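Methyl-accepting/DNA response regulator (Bacillus cereus, PDB 3D6W) is a putative response regulator, represented here by its LytTR domain, which probably binds DNA to control transcription. Local coordinates at residues 3-8 against 31-36; 16-21 against 51-56. All coordinates share one frame; numbering follows the deposited sequence.

Contact 1 (3-8 against 31-36); sequences SVVTLK and TYVNAE. With EDO (1,2-ethanediol), chain D.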
loop_
_atom_site.group_PDB
_atom_site.type_symbol
_atom_site.label_atom_id
_atom_site.label_comp_id
_atom_site.label_asym_id
_atom_site.label_seq_id
_atom_site.Cartn_x
_atom_site.Cartn_y
_atom_site.Cartn_z
ATOM N N SER A 3 8.417 9.465 -4.694
ATOM C CA SER A 3 7.264 8.679 -5.169
ATOM C C SER A 3 6.632 9.150 -6.454
ATOM O O SER A 3 5.670 8.561 -6.894
ATOM C CB SER A 3 6.176 8.523 -4.063
ATOM O OG SER A 3 5.342 9.665 -3.898
ATOM N N VAL A 4 7.172 10.213 -7.029
ATOM C CA VAL A 4 6.751 10.739 -8.324
ATOM C C VAL A 4 7.958 11.058 -9.183
ATOM O O VAL A 4 9.020 11.392 -8.672
ATOM C CB VAL A 4 5.831 12.013 -8.214
ATOM C CG1 VAL A 4 4.602 11.685 -7.421
ATOM C CG2 VAL A 4 6.560 13.182 -7.610
ATOM N N VAL A 5 7.773 10.890 -10.492
ATOM C CA VAL A 5 8.704 11.369 -11.514
ATOM C C VAL A 5 7.999 12.496 -12.290
ATOM O O VAL A 5 6.839 12.344 -12.683
ATOM C CB VAL A 5 9.096 10.285 -12.535
ATOM C CG1 VAL A 5 10.475 10.634 -13.172
ATOM C CG2 VAL A 5 9.120 8.916 -11.900
ATOM N N THR A 6 8.698 13.623 -12.475
ATOM C CA THR A 6 8.159 14.779 -13.202
ATOM C C THR A 6 8.631 14.676 -14.637
ATOM O O THR A 6 9.825 14.741 -14.911
ATOM C CB THR A 6 8.508 16.109 -12.531
ATOM O OG1 THR A 6 8.128 16.046 -11.140
ATOM C CG2 THR A 6 7.742 17.256 -13.174
ATOM N N LEU A 7 7.677 14.387 -15.524
ATOM C CA LEU A 7 7.912 14.371 -16.966
ATOM C C LEU A 7 7.708 15.782 -17.538
ATOM O O LEU A 7 6.775 16.490 -17.175
ATOM C CB LEU A 7 6.946 13.428 -17.689
ATOM C CG LEU A 7 6.543 12.051 -17.184
ATOM C CD1 LEU A 7 6.267 11.127 -18.340
ATOM C CD2 LEU A 7 7.583 11.458 -16.285
ATOM N N LYS A 8 8.566 16.166 -18.472
ATOM C CA LYS A 8 8.415 17.434 -19.196
ATOM C C LYS A 8 7.486 17.212 -20.366
ATOM O O LYS A 8 7.750 16.329 -21.192
ATOM C CB LYS A 8 9.778 17.908 -19.690
ATOM C CG LYS A 8 9.768 19.055 -20.664
ATOM C CD LYS A 8 11.136 19.687 -20.735
ATOM C CE LYS A 8 11.044 21.103 -21.287
ATOM N NZ LYS A 8 12.291 21.836 -20.982
ATOM N N THR A 31 16.307 11.029 -21.790
ATOM C CA THR A 31 15.516 9.987 -21.120
ATOM C C THR A 31 14.036 10.223 -21.295
ATOM O O THR A 31 13.536 11.269 -20.959
ATOM C CB THR A 31 15.808 9.918 -19.611
ATOM O OG1 THR A 31 17.191 9.654 -19.456
ATOM C CG2 THR A 31 14.983 8.817 -18.912
ATOM N N TYR A 32 13.341 9.224 -21.811
ATOM C CA TYR A 32 11.908 9.292 -21.969
ATOM C C TYR A 32 11.309 8.416 -20.903
ATOM O O TYR A 32 11.631 7.258 -20.812
ATOM C CB TYR A 32 11.499 8.797 -23.349
ATOM C CG TYR A 32 11.829 9.779 -24.408
ATOM C CD1 TYR A 32 13.072 9.745 -25.066
ATOM C CD2 TYR A 32 10.918 10.773 -24.745
ATOM C CE1 TYR A 32 13.394 10.663 -26.038
ATOM C CE2 TYR A 32 11.227 11.704 -25.723
ATOM C CZ TYR A 32 12.468 11.648 -26.364
ATOM O OH TYR A 32 12.750 12.588 -27.325
ATOM N N VAL A 33 10.453 9.013 -20.091
ATOM C CA VAL A 33 9.671 8.318 -19.092
ATOM C C VAL A 33 8.293 8.022 -19.711
ATOM O O VAL A 33 7.520 8.930 -20.018
ATOM C CB VAL A 33 9.575 9.157 -17.785
ATOM C CG1 VAL A 33 9.028 8.314 -16.657
ATOM C CG2 VAL A 33 10.943 9.708 -17.394
ATOM N N ASN A 34 8.037 6.733 -19.929
ATOM C CA ASN A 34 6.791 6.218 -20.478
ATOM C C ASN A 34 5.833 5.746 -19.371
ATOM O O ASN A 34 5.996 4.658 -18.800
ATOM C CB ASN A 34 7.089 5.062 -21.415
ATOM C CG ASN A 34 7.734 5.505 -22.722
ATOM O OD1 ASN A 34 8.947 5.764 -22.788
ATOM N ND2 ASN A 34 6.924 5.548 -23.782
ATOM N N ALA A 35 4.843 6.583 -19.086
ATOM C CA ALA A 35 3.824 6.345 -18.068
ATOM C C ALA A 35 2.540 5.897 -18.754
ATOM O O ALA A 35 2.398 5.961 -19.976
ATOM C CB ALA A 35 3.596 7.597 -17.224
ATOM N N GLU A 36 1.596 5.415 -17.972
ATOM C CA GLU A 36 0.450 4.727 -18.559
ATOM C C GLU A 36 -0.330 5.608 -19.538
ATOM O O GLU A 36 -0.794 5.128 -20.577
ATOM C CB GLU A 36 -0.490 4.234 -17.476
ATOM C CG GLU A 36 0.084 3.182 -16.562
ATOM C CD GLU A 36 -0.837 2.905 -15.424
ATOM O OE1 GLU A 36 -1.808 3.654 -15.247
ATOM O OE2 GLU A 36 -0.615 1.953 -14.677
HETATM C C1 EDO D . 8.687 14.723 -3.649
HETATM O O1 EDO D . 9.262 15.389 -2.493
HETATM C C2 EDO D . 9.648 13.638 -4.145
HETATM O O2 EDO D . 9.005 12.412 -4.596
#
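S3 N donates a hydrogen bond to O2 of a bound 1,2-ethanediol, at 3.0 Å and 160°. The diol probably came from the crystallisation liquor. It is also hydrogen-bonded to K55 O and D56 O of the second subunit, so it bridges two chains. The contact between 3-8 and 31-36 itself is apolar and buried. L7 and V33 carry it, and their side chains cross obliquely. L7 CD2 sits against the branch point of V33, 3.4 Å from V33 CB and 3.5 Å from V33 CG1. V33 CG2 is a little further from L7 CD2, at 3.9 Å. V33 has CG1 anti to its own backbone N (chi1 -168°), which leaves CG2 beside that N. There CG2 also meets V5 CG1, more loosely, at 4.3 Å. The packing at L7 is tight. An approach of L7 CD1 to V33 O is too short to be trusted in detail. Strand 4-8 pairs with strand 13-17, and this contact sets it against the five-stranded antiparallel sheet of the LytTR domain. In that sheet, strand 30-35 lies between 39-42 and 21-27. V5 and V33 both touch H42 from the first of these neighbours and V21 from the second.

Contact 2 (16-21 against 51-56); sequences VPFSKV and YLLPKD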
loop_
_atom_site.group_PDB
_atom_site.type_symbol
_atom_site.label_atom_id
_atom_site.label_comp_id
_atom_site.label_asym_id
_atom_site.label_seq_id
_atom_site.Cartn_x
_atom_site.Cartn_y
_atom_site.Cartn_z
ATOM N N VAL A 16 4.083 12.131 -12.088
ATOM C CA VAL A 16 3.510 10.790 -12.291
ATOM C C VAL A 16 4.027 9.906 -11.129
ATOM O O VAL A 16 5.203 9.950 -10.829
ATOM C CB VAL A 16 3.962 10.239 -13.679
ATOM C CG1 VAL A 16 3.375 8.856 -13.959
ATOM C CG2 VAL A 16 3.590 11.208 -14.761
ATOM N N PRO A 17 3.162 9.141 -10.461
ATOM C CA PRO A 17 3.636 8.216 -9.447
ATOM C C PRO A 17 4.488 7.124 -10.048
ATOM O O PRO A 17 4.250 6.726 -11.185
ATOM C CB PRO A 17 2.350 7.564 -8.895
ATOM C CG PRO A 17 1.245 8.236 -9.486
ATOM C CD PRO A 17 1.700 9.066 -10.634
ATOM N N PHE A 18 5.457 6.630 -9.308
ATOM C CA PHE A 18 6.302 5.534 -9.792
ATOM C C PHE A 18 5.475 4.355 -10.297
ATOM O O PHE A 18 5.833 3.709 -11.277
ATOM C CB PHE A 18 7.278 5.045 -8.706
ATOM C CG PHE A 18 8.395 6.014 -8.390
ATOM C CD1 PHE A 18 8.747 7.051 -9.261
ATOM C CD2 PHE A 18 9.123 5.861 -7.238
ATOM C CE1 PHE A 18 9.781 7.934 -8.962
ATOM C CE2 PHE A 18 10.169 6.738 -6.933
ATOM C CZ PHE A 18 10.481 7.781 -7.802
ATOM N N SER A 19 4.354 4.113 -9.626
ATOM C CA SER A 19 3.471 2.997 -9.934
ATOM C C SER A 19 2.878 3.044 -11.363
ATOM O O SER A 19 2.503 2.020 -11.908
ATOM C CB SER A 19 2.357 2.947 -8.862
ATOM O OG SER A 19 1.344 3.920 -9.104
ATOM N N LYS A 20 2.814 4.240 -11.947
ATOM C CA LYS A 20 2.285 4.463 -13.253
ATOM C C LYS A 20 3.361 4.541 -14.334
ATOM O O LYS A 20 3.054 4.630 -15.538
ATOM C CB LYS A 20 1.464 5.755 -13.257
ATOM C CG LYS A 20 0.349 5.782 -12.226
ATOM C CD LYS A 20 -1.031 5.598 -12.817
ATOM C CE LYS A 20 -1.779 6.968 -12.991
ATOM N NZ LYS A 20 -2.493 7.132 -14.368
ATOM N N VAL A 21 4.623 4.478 -13.935
ATOM C CA VAL A 21 5.728 4.404 -14.920
ATOM C C VAL A 21 5.888 2.956 -15.411
ATOM O O VAL A 21 6.098 2.041 -14.584
ATOM C CB VAL A 21 7.063 4.930 -14.319
ATOM C CG1 VAL A 21 8.216 4.919 -15.380
ATOM C CG2 VAL A 21 6.829 6.335 -13.707
ATOM N N TYR A 51 19.583 4.341 -9.441
ATOM C CA TYR A 51 19.813 4.640 -8.068
ATOM C C TYR A 51 18.483 5.003 -7.381
ATOM O O TYR A 51 18.207 4.562 -6.278
ATOM C CB TYR A 51 20.860 5.776 -7.933
ATOM C CG TYR A 51 20.935 6.334 -6.510
ATOM C CD1 TYR A 51 21.661 5.659 -5.511
ATOM C CD2 TYR A 51 20.212 7.467 -6.149
ATOM C CE1 TYR A 51 21.698 6.120 -4.199
ATOM C CE2 TYR A 51 20.233 7.936 -4.842
ATOM C CZ TYR A 51 20.986 7.264 -3.860
ATOM O OH TYR A 51 21.024 7.763 -2.555
ATOM N N LEU A 52 17.645 5.791 -8.040
ATOM C CA LEU A 52 16.523 6.401 -7.337
ATOM C C LEU A 52 15.203 5.629 -7.364
ATOM O O LEU A 52 14.359 5.793 -6.487
ATOM C CB LEU A 52 16.354 7.847 -7.773
ATOM C CG LEU A 52 15.612 8.228 -9.011
ATOM C CD1 LEU A 52 14.113 8.418 -8.684
ATOM C CD2 LEU A 52 16.268 9.556 -9.574
ATOM N N LEU A 53 15.064 4.753 -8.342
ATOM C CA LEU A 53 13.865 3.992 -8.520
ATOM C C LEU A 53 13.944 2.775 -7.635
ATOM O O LEU A 53 15.044 2.217 -7.435
ATOM C CB LEU A 53 13.692 3.585 -9.985
ATOM C CG LEU A 53 13.415 4.685 -11.035
ATOM C CD1 LEU A 53 13.560 4.083 -12.409
ATOM C CD2 LEU A 53 12.046 5.329 -10.832
ATOM N N PRO A 54 12.792 2.376 -7.064
ATOM C CA PRO A 54 12.747 1.219 -6.152
ATOM C C PRO A 54 13.174 -0.087 -6.813
ATOM O O PRO A 54 12.651 -0.472 -7.850
ATOM C CB PRO A 54 11.282 1.160 -5.684
ATOM C CG PRO A 54 10.548 2.188 -6.439
ATOM C CD PRO A 54 11.489 3.043 -7.212
ATOM N N LYS A 55 14.132 -0.760 -6.207
ATOM C CA LYS A 55 14.801 -1.882 -6.841
ATOM C C LYS A 55 13.875 -3.122 -6.848
ATOM O O LYS A 55 14.104 -4.075 -7.598
ATOM C CB LYS A 55 16.185 -2.109 -6.182
ATOM C CG LYS A 55 16.147 -2.965 -4.922
ATOM C CD LYS A 55 17.454 -2.900 -4.066
ATOM C CE LYS A 55 17.547 -4.070 -3.029
ATOM N NZ LYS A 55 16.178 -4.335 -2.496
ATOM N N ASP A 56 12.788 -3.068 -6.079
ATOM C CA ASP A 56 11.785 -4.151 -6.084
ATOM C C ASP A 56 10.845 -4.152 -7.318
ATOM O O ASP A 56 10.179 -5.150 -7.597
ATOM C CB ASP A 56 10.969 -4.141 -4.770
ATOM C CG ASP A 56 10.051 -2.898 -4.610
ATOM O OD1 ASP A 56 10.294 -1.821 -5.179
ATOM O OD2 ASP A 56 9.074 -2.983 -3.854
#
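F18 meets three consecutive residues, L52, L53 and P54, where the chain leaves helix 46-52. The well-packed side is one face of the F18 ring. L53 CD2 stands over it in a CH-pi contact, 4.1 Å from the ring centroid and 17° off the normal. It is offset toward the rim, with F18 CE1 at 3.9 Å. The other two residues come in obliquely. P54 CD approaches F18 CD2 at 3.7 Å, and L52 CD1 reaches F18 CZ at 3.8 Å, its side chain nearly perpendicular to that of F18. These approaches are just as close, but this is the side nearer solvent: L52 and P54 are partly exposed, while L53 is buried. K55 and D56, next along the chain, are exposed to solvent. F18 begins a short 3-10 turn, closed by K20 N to P17 O at 3.0 Å. Its CG is anti to its own carbonyl carbon (chi1 -71°), and the ring extends from the turn toward the helix end. F58 of strand 58-62 touches both F18 and L53, joining the turn, the helix end and the five-stranded sheet. All the contacting side-chain atoms are carbon. Cohesion here therefore rests on van der Waals and hydrophobic contact.

In the fold
Contacts 1 and 2 lie side by side, with centres about 9 Å apart. Backbone hydrogen bonds join them: V5 N to V16 O at 2.8 Å, where strands 4-8 and 13-17 pair, and probably E36 N to K20 O at 2.9 Å. V5 also packs on F18, so the apolar side chains of the two contacts are continuous. Neither contact lies at the magnesium-binding residues I72 and D88. A bound magnesium ion is about 11 Å from the L7 side chain, and one is about 13 Å from that of F18. A bound ethanediol lies about 6 Å from the F18 side chain. Between subunits, S3 OG is hydrogen-bonded to D56 O of the second subunit, connecting segment 3-8 with another copy of segment 51-56.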